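Local coordinates for protein yeast glycogen phosphorylase (Saccharomyces cerevisiae, PDB 1YGP) that belongs to the carbohydrate phosphorylase family of the GT-B clan and carries bound pyridoxal-5'-phosphate, at residues Tyr100-Glu105 / Tyr333-Ala338; Gln323-Arg328 / Glu413-Arg418; Trp436-Asp441 / Ser454-Ile459; Leu473-Ser478 / Lys498-Phe503. One frame throughout, in Å; residues are numbered along the deposited sequence.

Contact 1: Tyr100-Glu105 / Tyr333-Ala338; sequences YYLSLE and YFWCAA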
loop_
_atom_site.group_PDB
_atom_site.type_symbol
_atom_site.label_atom_id
_atom_site.label_comp_id
_atom_site.label_asym_id
_atom_site.label_seq_id
_atom_site.Cartn_x
_atom_site.Cartn_y
_atom_site.Cartn_z
ATOM N N TYR A 100 -27.056 11.018 3.487
ATOM C CA TYR A 100 -25.801 10.392 3.823
ATOM C C TYR A 100 -26.289 9.021 4.256
ATOM O O TYR A 100 -27.246 8.861 5.030
ATOM C CB TYR A 100 -25.120 11.166 4.944
ATOM C CG TYR A 100 -24.554 12.487 4.438
ATOM C CD1 TYR A 100 -23.477 12.518 3.547
ATOM C CD2 TYR A 100 -25.104 13.685 4.881
ATOM C CE1 TYR A 100 -22.952 13.739 3.109
ATOM C CE2 TYR A 100 -24.589 14.908 4.452
ATOM C CZ TYR A 100 -23.513 14.934 3.567
ATOM O OH TYR A 100 -23.000 16.158 3.151
ATOM N N TYR A 101 -25.698 8.013 3.641
ATOM C CA TYR A 101 -26.113 6.647 3.830
ATOM C C TYR A 101 -24.984 6.008 4.630
ATOM O O TYR A 101 -23.895 5.760 4.083
ATOM C CB TYR A 101 -26.301 6.014 2.427
ATOM C CG TYR A 101 -27.049 4.693 2.501
ATOM C CD1 TYR A 101 -28.449 4.689 2.507
ATOM C CD2 TYR A 101 -26.341 3.501 2.664
ATOM C CE1 TYR A 101 -29.144 3.494 2.695
ATOM C CE2 TYR A 101 -27.029 2.309 2.854
ATOM C CZ TYR A 101 -28.422 2.314 2.876
ATOM O OH TYR A 101 -29.084 1.138 3.151
ATOM N N LEU A 102 -25.158 5.752 5.921
ATOM C CA LEU A 102 -24.090 5.137 6.679
ATOM C C LEU A 102 -24.287 3.638 6.704
ATOM O O LEU A 102 -25.351 3.137 7.082
ATOM C CB LEU A 102 -24.084 5.721 8.083
ATOM C CG LEU A 102 -23.225 6.973 8.324
ATOM C CD1 LEU A 102 -23.401 8.013 7.225
ATOM C CD2 LEU A 102 -23.630 7.553 9.645
ATOM N N SER A 103 -23.307 2.883 6.245
ATOM C CA SER A 103 -23.422 1.446 6.252
ATOM C C SER A 103 -22.062 0.882 6.635
ATOM O O SER A 103 -20.991 1.372 6.244
ATOM C CB SER A 103 -23.797 0.945 4.890
ATOM O OG SER A 103 -24.000 -0.458 4.956
ATOM N N LEU A 104 -22.115 -0.171 7.447
ATOM C CA LEU A 104 -20.897 -0.836 7.894
ATOM C C LEU A 104 -20.297 -1.707 6.806
ATOM O O LEU A 104 -19.150 -2.121 6.924
ATOM C CB LEU A 104 -21.169 -1.721 9.109
ATOM C CG LEU A 104 -19.991 -2.122 9.951
ATOM C CD1 LEU A 104 -19.221 -0.902 10.404
ATOM C CD2 LEU A 104 -20.506 -2.885 11.149
ATOM N N GLU A 105 -21.046 -2.032 5.763
ATOM C CA GLU A 105 -20.485 -2.834 4.711
ATOM C C GLU A 105 -21.147 -2.437 3.411
ATOM O O GLU A 105 -22.338 -2.114 3.399
ATOM C CB GLU A 105 -20.709 -4.298 5.027
ATOM C CG GLU A 105 -22.115 -4.711 5.411
ATOM C CD GLU A 105 -22.242 -6.211 5.532
ATOM O OE1 GLU A 105 -22.210 -6.885 4.512
ATOM O OE2 GLU A 105 -22.383 -6.715 6.636
ATOM N N TYR A 333 -17.369 3.485 16.519
ATOM C CA TYR A 333 -17.231 4.877 16.885
ATOM C C TYR A 333 -16.388 5.577 15.822
ATOM O O TYR A 333 -16.925 6.517 15.236
ATOM C CB TYR A 333 -16.559 5.068 18.250
ATOM C CG TYR A 333 -16.527 6.546 18.616
ATOM C CD1 TYR A 333 -17.611 7.373 18.308
ATOM C CD2 TYR A 333 -15.381 7.100 19.175
ATOM C CE1 TYR A 333 -17.540 8.742 18.537
ATOM C CE2 TYR A 333 -15.303 8.471 19.414
ATOM C CZ TYR A 333 -16.381 9.282 19.084
ATOM O OH TYR A 333 -16.312 10.647 19.249
ATOM N N PHE A 334 -15.149 5.157 15.501
ATOM C CA PHE A 334 -14.269 5.752 14.482
ATOM C C PHE A 334 -14.986 6.155 13.177
ATOM O O PHE A 334 -14.922 7.293 12.705
ATOM C CB PHE A 334 -13.162 4.725 14.239
ATOM C CG PHE A 334 -12.198 5.031 13.105
ATOM C CD1 PHE A 334 -11.188 5.972 13.279
ATOM C CD2 PHE A 334 -12.363 4.405 11.869
ATOM C CE1 PHE A 334 -10.353 6.299 12.219
ATOM C CE2 PHE A 334 -11.520 4.738 10.809
ATOM C CZ PHE A 334 -10.515 5.690 10.982
ATOM N N TRP A 335 -15.761 5.267 12.592
ATOM C CA TRP A 335 -16.481 5.561 11.379
ATOM C C TRP A 335 -17.600 6.535 11.650
ATOM O O TRP A 335 -17.736 7.452 10.831
ATOM C CB TRP A 335 -16.977 4.239 10.833
ATOM C CG TRP A 335 -18.193 4.191 9.923
ATOM C CD1 TRP A 335 -18.264 4.733 8.659
ATOM C CD2 TRP A 335 -19.314 3.501 10.283
ATOM N NE1 TRP A 335 -19.444 4.360 8.212
ATOM C CE2 TRP A 335 -20.101 3.626 9.144
ATOM C CE3 TRP A 335 -19.745 2.797 11.403
ATOM C CZ2 TRP A 335 -21.352 3.017 9.140
ATOM C CZ3 TRP A 335 -20.996 2.202 11.375
ATOM C CH2 TRP A 335 -21.795 2.308 10.251
ATOM N N CYS A 336 -18.395 6.416 12.730
ATOM C CA CYS A 336 -19.451 7.397 13.015
ATOM C C CYS A 336 -18.944 8.820 13.267
ATOM O O CYS A 336 -19.465 9.809 12.752
ATOM C CB CYS A 336 -20.230 6.941 14.214
ATOM S SG CYS A 336 -21.288 5.574 13.709
ATOM N N ALA A 337 -17.843 8.892 13.993
ATOM C CA ALA A 337 -17.163 10.106 14.359
ATOM C C ALA A 337 -16.642 10.895 13.158
ATOM O O ALA A 337 -17.027 12.054 12.940
ATOM C CB ALA A 337 -16.000 9.735 15.262
ATOM N N ALA A 338 -15.763 10.264 12.367
ATOM C CA ALA A 338 -15.158 10.864 11.193
ATOM C C ALA A 338 -16.209 11.262 10.159
ATOM O O ALA A 338 -16.230 12.398 9.674
ATOM C CB ALA A 338 -14.212 9.871 10.588
#

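Contact 2: Gln323-Arg328 / Glu413-Arg418; sequences QGKELR and EKWPRR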
loop_
_atom_site.group_PDB
_atom_site.type_symbol
_atom_site.label_atom_id
_atom_site.label_comp_id
_atom_site.label_asym_id
_atom_site.label_seq_id
_atom_site.Cartn_x
_atom_site.Cartn_y
_atom_site.Cartn_z
ATOM N N GLN A 323 -11.852 -8.190 24.130
ATOM C CA GLN A 323 -11.007 -7.431 23.208
ATOM C C GLN A 323 -11.696 -7.153 21.881
ATOM O O GLN A 323 -11.551 -6.079 21.301
ATOM C CB GLN A 323 -9.707 -8.210 22.947
ATOM N N GLY A 324 -12.524 -8.095 21.452
ATOM C CA GLY A 324 -13.254 -7.965 20.214
ATOM C C GLY A 324 -14.469 -7.103 20.449
ATOM O O GLY A 324 -14.801 -6.291 19.601
ATOM N N LYS A 325 -15.163 -7.235 21.583
ATOM C CA LYS A 325 -16.305 -6.395 21.906
ATOM C C LYS A 325 -15.840 -4.962 21.845
ATOM O O LYS A 325 -16.455 -4.118 21.193
ATOM C CB LYS A 325 -16.838 -6.618 23.315
ATOM C CG LYS A 325 -17.393 -7.997 23.630
ATOM C CD LYS A 325 -18.567 -8.374 22.731
ATOM C CE LYS A 325 -19.795 -7.487 22.863
ATOM N NZ LYS A 325 -20.797 -7.913 21.901
ATOM N N GLU A 326 -14.682 -4.725 22.439
ATOM C CA GLU A 326 -14.055 -3.424 22.451
ATOM C C GLU A 326 -13.690 -2.908 21.074
ATOM O O GLU A 326 -13.990 -1.760 20.753
ATOM C CB GLU A 326 -12.799 -3.460 23.245
ATOM C CG GLU A 326 -12.835 -2.210 24.047
ATOM C CD GLU A 326 -11.491 -1.565 24.132
ATOM O OE1 GLU A 326 -10.667 -1.970 24.953
ATOM O OE2 GLU A 326 -11.297 -0.649 23.344
ATOM N N LEU A 327 -13.036 -3.731 20.251
ATOM C CA LEU A 327 -12.618 -3.327 18.925
ATOM C C LEU A 327 -13.809 -3.066 18.034
ATOM O O LEU A 327 -13.767 -2.092 17.282
ATOM C CB LEU A 327 -11.717 -4.401 18.313
ATOM C CG LEU A 327 -11.056 -4.139 16.977
ATOM C CD1 LEU A 327 -10.106 -2.953 17.057
ATOM C CD2 LEU A 327 -10.230 -5.324 16.612
ATOM N N ARG A 328 -14.887 -3.848 18.125
ATOM C CA ARG A 328 -16.092 -3.616 17.336
ATOM C C ARG A 328 -16.656 -2.265 17.739
ATOM O O ARG A 328 -16.957 -1.450 16.859
ATOM C CB ARG A 328 -17.149 -4.680 17.595
ATOM C CG ARG A 328 -16.718 -6.070 17.152
ATOM C CD ARG A 328 -17.253 -6.472 15.797
ATOM N NE ARG A 328 -18.517 -7.173 15.908
ATOM C CZ ARG A 328 -18.731 -8.388 15.376
ATOM N NH1 ARG A 328 -17.805 -9.055 14.703
ATOM N NH2 ARG A 328 -19.924 -8.958 15.520
ATOM N N GLU A 413 -28.634 -5.359 18.850
ATOM C CA GLU A 413 -27.354 -4.969 19.451
ATOM C C GLU A 413 -27.434 -4.228 20.770
ATOM O O GLU A 413 -28.141 -3.216 20.886
ATOM C CB GLU A 413 -26.619 -4.117 18.451
ATOM C CG GLU A 413 -25.279 -3.525 18.843
ATOM C CD GLU A 413 -24.629 -2.742 17.716
ATOM O OE1 GLU A 413 -24.274 -3.338 16.704
ATOM O OE2 GLU A 413 -24.477 -1.530 17.844
ATOM N N LYS A 414 -26.675 -4.691 21.752
ATOM C CA LYS A 414 -26.617 -4.036 23.045
ATOM C C LYS A 414 -25.144 -3.900 23.411
ATOM O O LYS A 414 -24.343 -4.733 22.992
ATOM C CB LYS A 414 -27.260 -4.855 24.144
ATOM C CG LYS A 414 -28.614 -5.438 23.886
ATOM C CD LYS A 414 -29.040 -6.157 25.143
ATOM C CE LYS A 414 -30.304 -6.944 24.846
ATOM N NZ LYS A 414 -30.681 -7.788 25.966
ATOM N N TRP A 415 -24.724 -2.909 24.192
ATOM C CA TRP A 415 -23.347 -2.811 24.671
ATOM C C TRP A 415 -23.393 -2.735 26.197
ATOM O O TRP A 415 -24.338 -2.151 26.738
ATOM C CB TRP A 415 -22.661 -1.549 24.121
ATOM C CG TRP A 415 -22.469 -1.614 22.617
ATOM C CD1 TRP A 415 -23.349 -1.013 21.759
ATOM C CD2 TRP A 415 -21.488 -2.312 21.970
ATOM N NE1 TRP A 415 -22.947 -1.336 20.555
ATOM C CE2 TRP A 415 -21.845 -2.110 20.625
ATOM C CE3 TRP A 415 -20.376 -3.081 22.320
ATOM C CZ2 TRP A 415 -21.081 -2.686 19.615
ATOM C CZ3 TRP A 415 -19.621 -3.653 21.305
ATOM C CH2 TRP A 415 -19.972 -3.456 19.971
ATOM N N PRO A 416 -22.475 -3.316 26.963
ATOM C CA PRO A 416 -22.482 -3.250 28.424
ATOM C C PRO A 416 -21.969 -1.918 28.954
ATOM O O PRO A 416 -20.998 -1.379 28.414
ATOM C CB PRO A 416 -21.650 -4.456 28.807
ATOM C CG PRO A 416 -20.638 -4.565 27.692
ATOM C CD PRO A 416 -21.469 -4.249 26.464
ATOM N N ARG A 417 -22.503 -1.367 30.040
ATOM C CA ARG A 417 -22.116 -0.030 30.477
ATOM C C ARG A 417 -20.669 0.170 30.864
ATOM O O ARG A 417 -20.071 1.181 30.507
ATOM C CB ARG A 417 -22.991 0.378 31.622
ATOM C CG ARG A 417 -24.292 0.575 31.092
ATOM N N ARG A 418 -20.051 -0.803 31.514
ATOM C CA ARG A 418 -18.652 -0.683 31.897
ATOM C C ARG A 418 -17.737 -0.374 30.706
ATOM O O ARG A 418 -17.071 0.659 30.665
ATOM C CB ARG A 418 -18.216 -1.995 32.560
#

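Contact 3: Trp436-Asp441 / Ser454-Ile459; sequences WFFLED and SRISII. Unlike the reference sequence in segment 436-441: E440 (reference Gln).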
loop_
_atom_site.group_PDB
_atom_site.type_symbol
_atom_site.label_atom_id
_atom_site.label_comp_id
_atom_site.label_asym_id
_atom_site.label_seq_id
_atom_site.Cartn_x
_atom_site.Cartn_y
_atom_site.Cartn_z
ATOM N N TRP A 436 -33.321 9.652 30.090
ATOM C CA TRP A 436 -34.029 10.262 31.201
ATOM C C TRP A 436 -35.226 11.031 30.707
ATOM O O TRP A 436 -36.357 10.747 31.113
ATOM C CB TRP A 436 -33.137 11.233 31.988
ATOM C CG TRP A 436 -33.862 11.808 33.192
ATOM C CD1 TRP A 436 -34.310 13.099 33.150
ATOM C CD2 TRP A 436 -34.159 11.156 34.373
ATOM N NE1 TRP A 436 -34.905 13.276 34.305
ATOM C CE2 TRP A 436 -34.844 12.168 35.065
ATOM C CE3 TRP A 436 -33.974 9.912 34.980
ATOM C CZ2 TRP A 436 -35.341 11.952 36.358
ATOM C CZ3 TRP A 436 -34.470 9.689 36.272
ATOM C CH2 TRP A 436 -35.146 10.703 36.955
ATOM N N PHE A 437 -34.998 11.993 29.831
ATOM C CA PHE A 437 -36.111 12.754 29.338
ATOM C C PHE A 437 -37.110 11.856 28.598
ATOM O O PHE A 437 -38.318 12.039 28.764
ATOM C CB PHE A 437 -35.571 13.844 28.447
ATOM C CG PHE A 437 -34.656 14.814 29.182
ATOM C CD1 PHE A 437 -35.107 15.515 30.298
ATOM C CD2 PHE A 437 -33.354 15.017 28.725
ATOM C CE1 PHE A 437 -34.252 16.411 30.941
ATOM C CE2 PHE A 437 -32.510 15.915 29.377
ATOM C CZ PHE A 437 -32.958 16.612 30.484
ATOM N N PHE A 438 -36.685 10.836 27.835
ATOM C CA PHE A 438 -37.597 9.943 27.111
ATOM C C PHE A 438 -38.503 9.253 28.119
ATOM O O PHE A 438 -39.721 9.272 27.964
ATOM C CB PHE A 438 -36.794 8.895 26.312
ATOM C CG PHE A 438 -37.622 7.750 25.759
ATOM C CD1 PHE A 438 -38.597 7.966 24.782
ATOM C CD2 PHE A 438 -37.413 6.460 26.244
ATOM C CE1 PHE A 438 -39.361 6.893 24.298
ATOM C CE2 PHE A 438 -38.180 5.385 25.759
ATOM C CZ PHE A 438 -39.155 5.601 24.787
ATOM N N LEU A 439 -37.939 8.701 29.186
ATOM C CA LEU A 439 -38.720 8.022 30.188
ATOM C C LEU A 439 -39.650 8.977 30.950
ATOM O O LEU A 439 -40.742 8.586 31.384
ATOM C CB LEU A 439 -37.709 7.309 31.053
ATOM C CG LEU A 439 -37.830 5.803 31.056
ATOM C CD1 LEU A 439 -38.078 5.208 29.682
ATOM C CD2 LEU A 439 -36.534 5.282 31.557
ATOM N N GLU A 440 -39.301 10.260 31.077
ATOM C CA GLU A 440 -40.220 11.243 31.629
ATOM C C GLU A 440 -41.380 11.342 30.661
ATOM O O GLU A 440 -42.522 11.087 31.043
ATOM C CB GLU A 440 -39.625 12.624 31.745
ATOM C CG GLU A 440 -38.835 12.848 33.010
ATOM C CD GLU A 440 -38.378 14.294 33.205
ATOM O OE1 GLU A 440 -38.661 15.163 32.367
ATOM O OE2 GLU A 440 -37.722 14.554 34.219
ATOM N N ASP A 441 -41.120 11.612 29.390
ATOM C CA ASP A 441 -42.172 11.711 28.403
ATOM C C ASP A 441 -43.099 10.509 28.389
ATOM O O ASP A 441 -44.308 10.656 28.196
ATOM C CB ASP A 441 -41.538 11.885 27.052
ATOM C CG ASP A 441 -40.986 13.280 26.835
ATOM O OD1 ASP A 441 -40.345 13.839 27.733
ATOM O OD2 ASP A 441 -41.207 13.805 25.742
ATOM N N SER A 454 -39.806 0.167 32.516
ATOM C CA SER A 454 -38.707 -0.784 32.494
ATOM C C SER A 454 -38.517 -1.361 31.110
ATOM O O SER A 454 -37.388 -1.413 30.648
ATOM C CB SER A 454 -38.938 -1.965 33.421
ATOM N N ARG A 455 -39.578 -1.736 30.409
ATOM C CA ARG A 455 -39.463 -2.375 29.113
ATOM C C ARG A 455 -38.972 -1.485 27.982
ATOM O O ARG A 455 -38.185 -1.906 27.131
ATOM C CB ARG A 455 -40.791 -2.936 28.644
ATOM C CG ARG A 455 -41.405 -4.083 29.424
ATOM C CD ARG A 455 -42.504 -4.755 28.593
ATOM N NE ARG A 455 -43.461 -3.793 28.065
ATOM C CZ ARG A 455 -44.507 -3.353 28.761
ATOM N NH1 ARG A 455 -44.758 -3.793 29.998
ATOM N NH2 ARG A 455 -45.256 -2.390 28.231
ATOM N N ILE A 456 -39.453 -0.250 27.934
ATOM C CA ILE A 456 -39.166 0.647 26.841
ATOM C C ILE A 456 -37.830 1.355 27.070
ATOM O O ILE A 456 -37.372 2.064 26.170
ATOM C CB ILE A 456 -40.436 1.587 26.756
ATOM C CG1 ILE A 456 -40.632 1.990 25.311
ATOM C CG2 ILE A 456 -40.314 2.842 27.639
ATOM C CD1 ILE A 456 -41.909 2.807 25.040
ATOM N N SER A 457 -37.171 1.199 28.222
ATOM C CA SER A 457 -35.952 1.938 28.502
ATOM C C SER A 457 -34.794 1.560 27.608
ATOM O O SER A 457 -34.632 0.411 27.212
ATOM C CB SER A 457 -35.497 1.727 29.940
ATOM O OG SER A 457 -34.343 2.472 30.344
ATOM N N ILE A 458 -33.958 2.567 27.340
ATOM C CA ILE A 458 -32.743 2.382 26.583
ATOM C C ILE A 458 -31.770 1.664 27.500
ATOM O O ILE A 458 -31.059 0.799 26.997
ATOM C CB ILE A 458 -32.174 3.744 26.132
ATOM C CG1 ILE A 458 -33.114 4.403 25.135
ATOM C CG2 ILE A 458 -30.815 3.550 25.485
ATOM C CD1 ILE A 458 -32.708 5.856 24.791
ATOM N N ILE A 459 -31.649 1.926 28.802
ATOM C CA ILE A 459 -30.700 1.147 29.593
ATOM C C ILE A 459 -31.458 -0.034 30.178
ATOM O O ILE A 459 -32.470 0.150 30.870
ATOM C CB ILE A 459 -30.063 1.984 30.739
ATOM C CG1 ILE A 459 -28.950 2.847 30.214
ATOM C CG2 ILE A 459 -29.379 1.084 31.753
ATOM C CD1 ILE A 459 -29.332 4.015 29.300
#

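Contact 4: Leu473-Ser478 / Lys498-Phe503; sequences LAIVGS and KDFIKF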
loop_
_atom_site.group_PDB
_atom_site.type_symbol
_atom_site.label_atom_id
_atom_site.label_comp_id
_atom_site.label_asym_id
_atom_site.label_seq_id
_atom_site.Cartn_x
_atom_site.Cartn_y
_atom_site.Cartn_z
ATOM N N LEU A 473 -32.208 3.188 21.392
ATOM C CA LEU A 473 -31.614 4.506 21.232
ATOM C C LEU A 473 -31.824 5.019 19.806
ATOM O O LEU A 473 -32.060 6.224 19.580
ATOM C CB LEU A 473 -30.121 4.427 21.539
ATOM C CG LEU A 473 -29.160 5.621 21.349
ATOM C CD1 LEU A 473 -29.620 6.904 22.040
ATOM C CD2 LEU A 473 -27.830 5.179 21.932
ATOM N N ALA A 474 -31.760 4.098 18.830
ATOM C CA ALA A 474 -31.967 4.462 17.447
ATOM C C ALA A 474 -33.426 4.837 17.230
ATOM O O ALA A 474 -33.641 5.833 16.538
ATOM C CB ALA A 474 -31.614 3.310 16.539
ATOM N N ILE A 475 -34.450 4.160 17.807
ATOM C CA ILE A 475 -35.856 4.566 17.638
ATOM C C ILE A 475 -36.044 5.958 18.234
ATOM O O ILE A 475 -36.564 6.857 17.576
ATOM C CB ILE A 475 -36.901 3.705 18.372
ATOM C CG1 ILE A 475 -36.716 2.209 18.298
ATOM C CG2 ILE A 475 -38.202 4.060 17.701
ATOM C CD1 ILE A 475 -36.734 1.534 16.935
ATOM N N VAL A 476 -35.602 6.147 19.478
ATOM C CA VAL A 476 -35.703 7.430 20.158
ATOM C C VAL A 476 -34.951 8.555 19.443
ATOM O O VAL A 476 -35.404 9.697 19.539
ATOM C CB VAL A 476 -35.193 7.253 21.611
ATOM C CG1 VAL A 476 -35.122 8.552 22.359
ATOM C CG2 VAL A 476 -36.183 6.399 22.365
ATOM N N GLY A 477 -33.847 8.317 18.726
ATOM C CA GLY A 477 -33.149 9.398 18.034
ATOM C C GLY A 477 -33.571 9.652 16.584
ATOM O O GLY A 477 -33.136 10.637 15.985
ATOM N N SER A 478 -34.389 8.804 15.967
ATOM C CA SER A 478 -34.743 8.948 14.564
ATOM C C SER A 478 -36.127 9.544 14.360
ATOM O O SER A 478 -36.990 9.438 15.232
ATOM C CB SER A 478 -34.736 7.601 13.902
ATOM O OG SER A 478 -33.492 6.954 14.059
ATOM N N LYS A 498 -43.317 -2.864 19.758
ATOM C CA LYS A 498 -44.693 -2.557 20.156
ATOM C C LYS A 498 -44.863 -1.370 21.118
ATOM O O LYS A 498 -45.635 -0.436 20.878
ATOM C CB LYS A 498 -45.307 -3.792 20.798
ATOM N N ASP A 499 -44.076 -1.309 22.194
ATOM C CA ASP A 499 -44.173 -0.218 23.142
ATOM C C ASP A 499 -43.814 1.115 22.501
ATOM O O ASP A 499 -44.440 2.140 22.782
ATOM C CB ASP A 499 -43.256 -0.493 24.308
ATOM C CG ASP A 499 -43.565 -1.731 25.149
ATOM O OD1 ASP A 499 -44.722 -2.153 25.241
ATOM O OD2 ASP A 499 -42.620 -2.268 25.732
ATOM N N PHE A 500 -42.848 1.099 21.574
ATOM C CA PHE A 500 -42.431 2.305 20.878
ATOM C C PHE A 500 -43.546 2.747 19.954
ATOM O O PHE A 500 -43.748 3.954 19.789
ATOM C CB PHE A 500 -41.158 2.059 20.075
ATOM C CG PHE A 500 -39.956 2.022 21.004
ATOM C CD1 PHE A 500 -39.379 3.214 21.439
ATOM C CD2 PHE A 500 -39.465 0.806 21.481
ATOM C CE1 PHE A 500 -38.318 3.179 22.356
ATOM C CE2 PHE A 500 -38.405 0.790 22.398
ATOM C CZ PHE A 500 -37.830 1.973 22.840
ATOM N N ILE A 501 -44.341 1.811 19.405
ATOM C CA ILE A 501 -45.481 2.184 18.571
ATOM C C ILE A 501 -46.497 2.815 19.500
ATOM O O ILE A 501 -47.068 3.824 19.108
ATOM C CB ILE A 501 -46.248 1.037 17.901
ATOM C CG1 ILE A 501 -45.378 -0.102 17.438
ATOM C CG2 ILE A 501 -46.958 1.654 16.718
ATOM C CD1 ILE A 501 -44.238 0.289 16.512
ATOM N N LYS A 502 -46.728 2.287 20.709
ATOM C CA LYS A 502 -47.709 2.861 21.619
ATOM C C LYS A 502 -47.372 4.303 21.921
ATOM O O LYS A 502 -48.210 5.179 21.772
ATOM C CB LYS A 502 -47.758 2.126 22.956
ATOM N N PHE A 503 -46.125 4.570 22.279
ATOM C CA PHE A 503 -45.699 5.910 22.622
ATOM C C PHE A 503 -45.547 6.876 21.444
ATOM O O PHE A 503 -45.807 8.069 21.612
ATOM C CB PHE A 503 -44.385 5.776 23.399
ATOM C CG PHE A 503 -43.779 7.110 23.782
ATOM C CD1 PHE A 503 -44.377 7.887 24.769
ATOM C CD2 PHE A 503 -42.647 7.563 23.108
ATOM C CE1 PHE A 503 -43.832 9.133 25.074
ATOM C CE2 PHE A 503 -42.114 8.811 23.424
ATOM C CZ PHE A 503 -42.702 9.600 24.406
#

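Contact 1: Tyr100-Glu105 / Tyr333-Ala338
S103 meets W335 through its backbone, while its side-chain oxygen is held by two groups, one in its own segment and one on strand 361-366. OG donates a hydrogen bond of 2.8 Å to E105 O and accepts one from N366 ND2. These bonds probably steady the turn just past strand 98-102. S103 O lies 3.4 Å from W335 CZ2, on an oblique approach. W335 comes from helix 322-350. Its CG is anti to the backbone N (chi1 155°), which carries the ring out to the strand end. L104 CD1 lies over one face of the six-membered ring, 4.0 Å from its centroid and 25° off the normal, a CH-pi contact. The carbonyl carbon of L102 stands at the ring edge, and L102 CB is 4.0 Å from W335 CZ2. The indole nitrogen looks elsewhere: NE1 donates to Y187 O on strand 184-189. The S103 side chain is about 12 Å from the bound pyridoxal-5'-phosphate. The interface is buried and mostly ring against backbone and leucine, with no hydrogen bond across it. Helix 322-350 is thus joined to the central sheet by ring packing, and the NE1 bond probably helps set how the indole is turned.

Contact 2: Gln323-Arg328 / Glu413-Arg418
W415 reaches across to K325 and R328 and so joins a long helix to a small antiparallel sheet. K325 and R328 lie on helix 322-350. W415 lies on strand 414-416, an outer strand of the three-stranded sheet, just before P416 at the N-cap of helix 417-423. The indole of W415 has CG beside the backbone N and anti to the carbonyl carbon (chi1 -67°). This sends the six-membered ring toward one turn of the helix. W415 CZ3 is 3.2 Å from K325 O, on an oblique approach. R328 CB stands at the ring edge, close to the ring plane, 3.9 Å from W415 CH2. K325 CG lies beside its backbone N, and the chain bends at chi2 and chi3. The bends bring K325 CE to 4.1 Å from W415 CZ3, and NZ forms a salt bridge with D319. R328 also bends at chi2 and chi3. Its guanidinium group leads away from the indole, and NH1 makes a weak hydrogen bond to P317 O. E413 is extended through its first two torsions and turns back to the indole nitrogen. W415 NE1 donates to E413 OE2 over 3.1 Å, with an angle of 151° at the hydrogen, and Q332 NE2 of the helix makes a weak bond to the same oxygen. The indole nitrogen meets this oxygen from above the carboxylate plane, 52° out of it.

Contact 3: Trp436-Asp441 / Ser454-Ile459
I456 packs against F438 and L439, and both branches of it meet the phenyl ring. From CB the chain divides. CG2 sits between the backbone N and the carbonyl carbon, and from there it touches both partners: I456 CG2 is 3.8 Å from F438 CE2 and the same distance from L439 CD1. The other branch runs on past the phenyl tip. I456 CG1 is 3.9 Å from F438 CZ, and the terminal CD1 is also 3.9 Å from F438 CZ. Its chi2 of 175° keeps this branch extended along the ring tip. The two side chains cross at about a right angle. The backbone joins in, since I456 O lies at the edge of the F438 ring, near its plane, 3.4 Å from CE2. L439 slides past I456 in the opposite direction, and its CD2 is 3.8 Å from S457 OG. That hydroxyl donates to I459 O over 3.0 Å and also bonds N435 ND2, so the chain leaving helix 451-456 is held to helix 425-445. The contact is buried helix packing in the N-terminal half of a GT-B fold. Two helices joined by a short link meet side to end, and the second leads into strand 459-460.

Contact 4: Leu473-Ser478 / Lys498-Phe503
F500 lays its ring under I475, with I475 CG1 above the centre of one face. CG1 stands 4.2 Å from the ring centroid and only 11° off the normal, a CH-pi contact. The beta carbon also takes part: I475 CB is 4.0 Å from F500 CD1. V476 comes from another direction. Its CG2 lies at the ring edge, near the plane, 3.9 Å from F500 CE1, and the two side chains cross at about a right angle. F500 has CG beside its backbone N and anti to the carbonyl carbon (chi1 -76°), and the ring thereby projects from helix 498-504 to helix 470-477. Around this pair, F472 brings a further ring to F500, and F509 touches both F500 and I475. Helix 470-477 ends just past V476. There S478 OG donates to A474 O over 2.7 Å, and S478 N makes a weak bond to the same oxygen. Between the segments the contact is wholly apolar. Strand 478-483 follows at once and lies parallel to its neighbour 509-511 in the mixed sheet. The segment 498-503 belongs to the helical connection between them, a beta-alpha-beta crossover at the edge of the sheet, in keeping with the alpha/beta layers of the GT-B fold.

How the contacts relate
From the N terminus, contact 1 closes the longest loop, from strand 98-102 of the mixed sheet to helix 322-350. Contact 2 starts on the same helix and closes at strand 414-416. Its segments alternate with those of contact 1, so the two loops cross, with centres 17 Å apart. Contact 3 follows in series and closes a short loop between helices 425-445 and 451-456. Contact 4 comes last and joins helix 470-477 to helix 498-504. Contacts 3 and 4 touch: R455 NE and D499 OD2 form a salt bridge of 2.9 Å. Contacts 1 and 2 link the central mixed sheet and the small antiparallel sheet through helix 322-350, and contacts 3 and 4 pack the helices that follow.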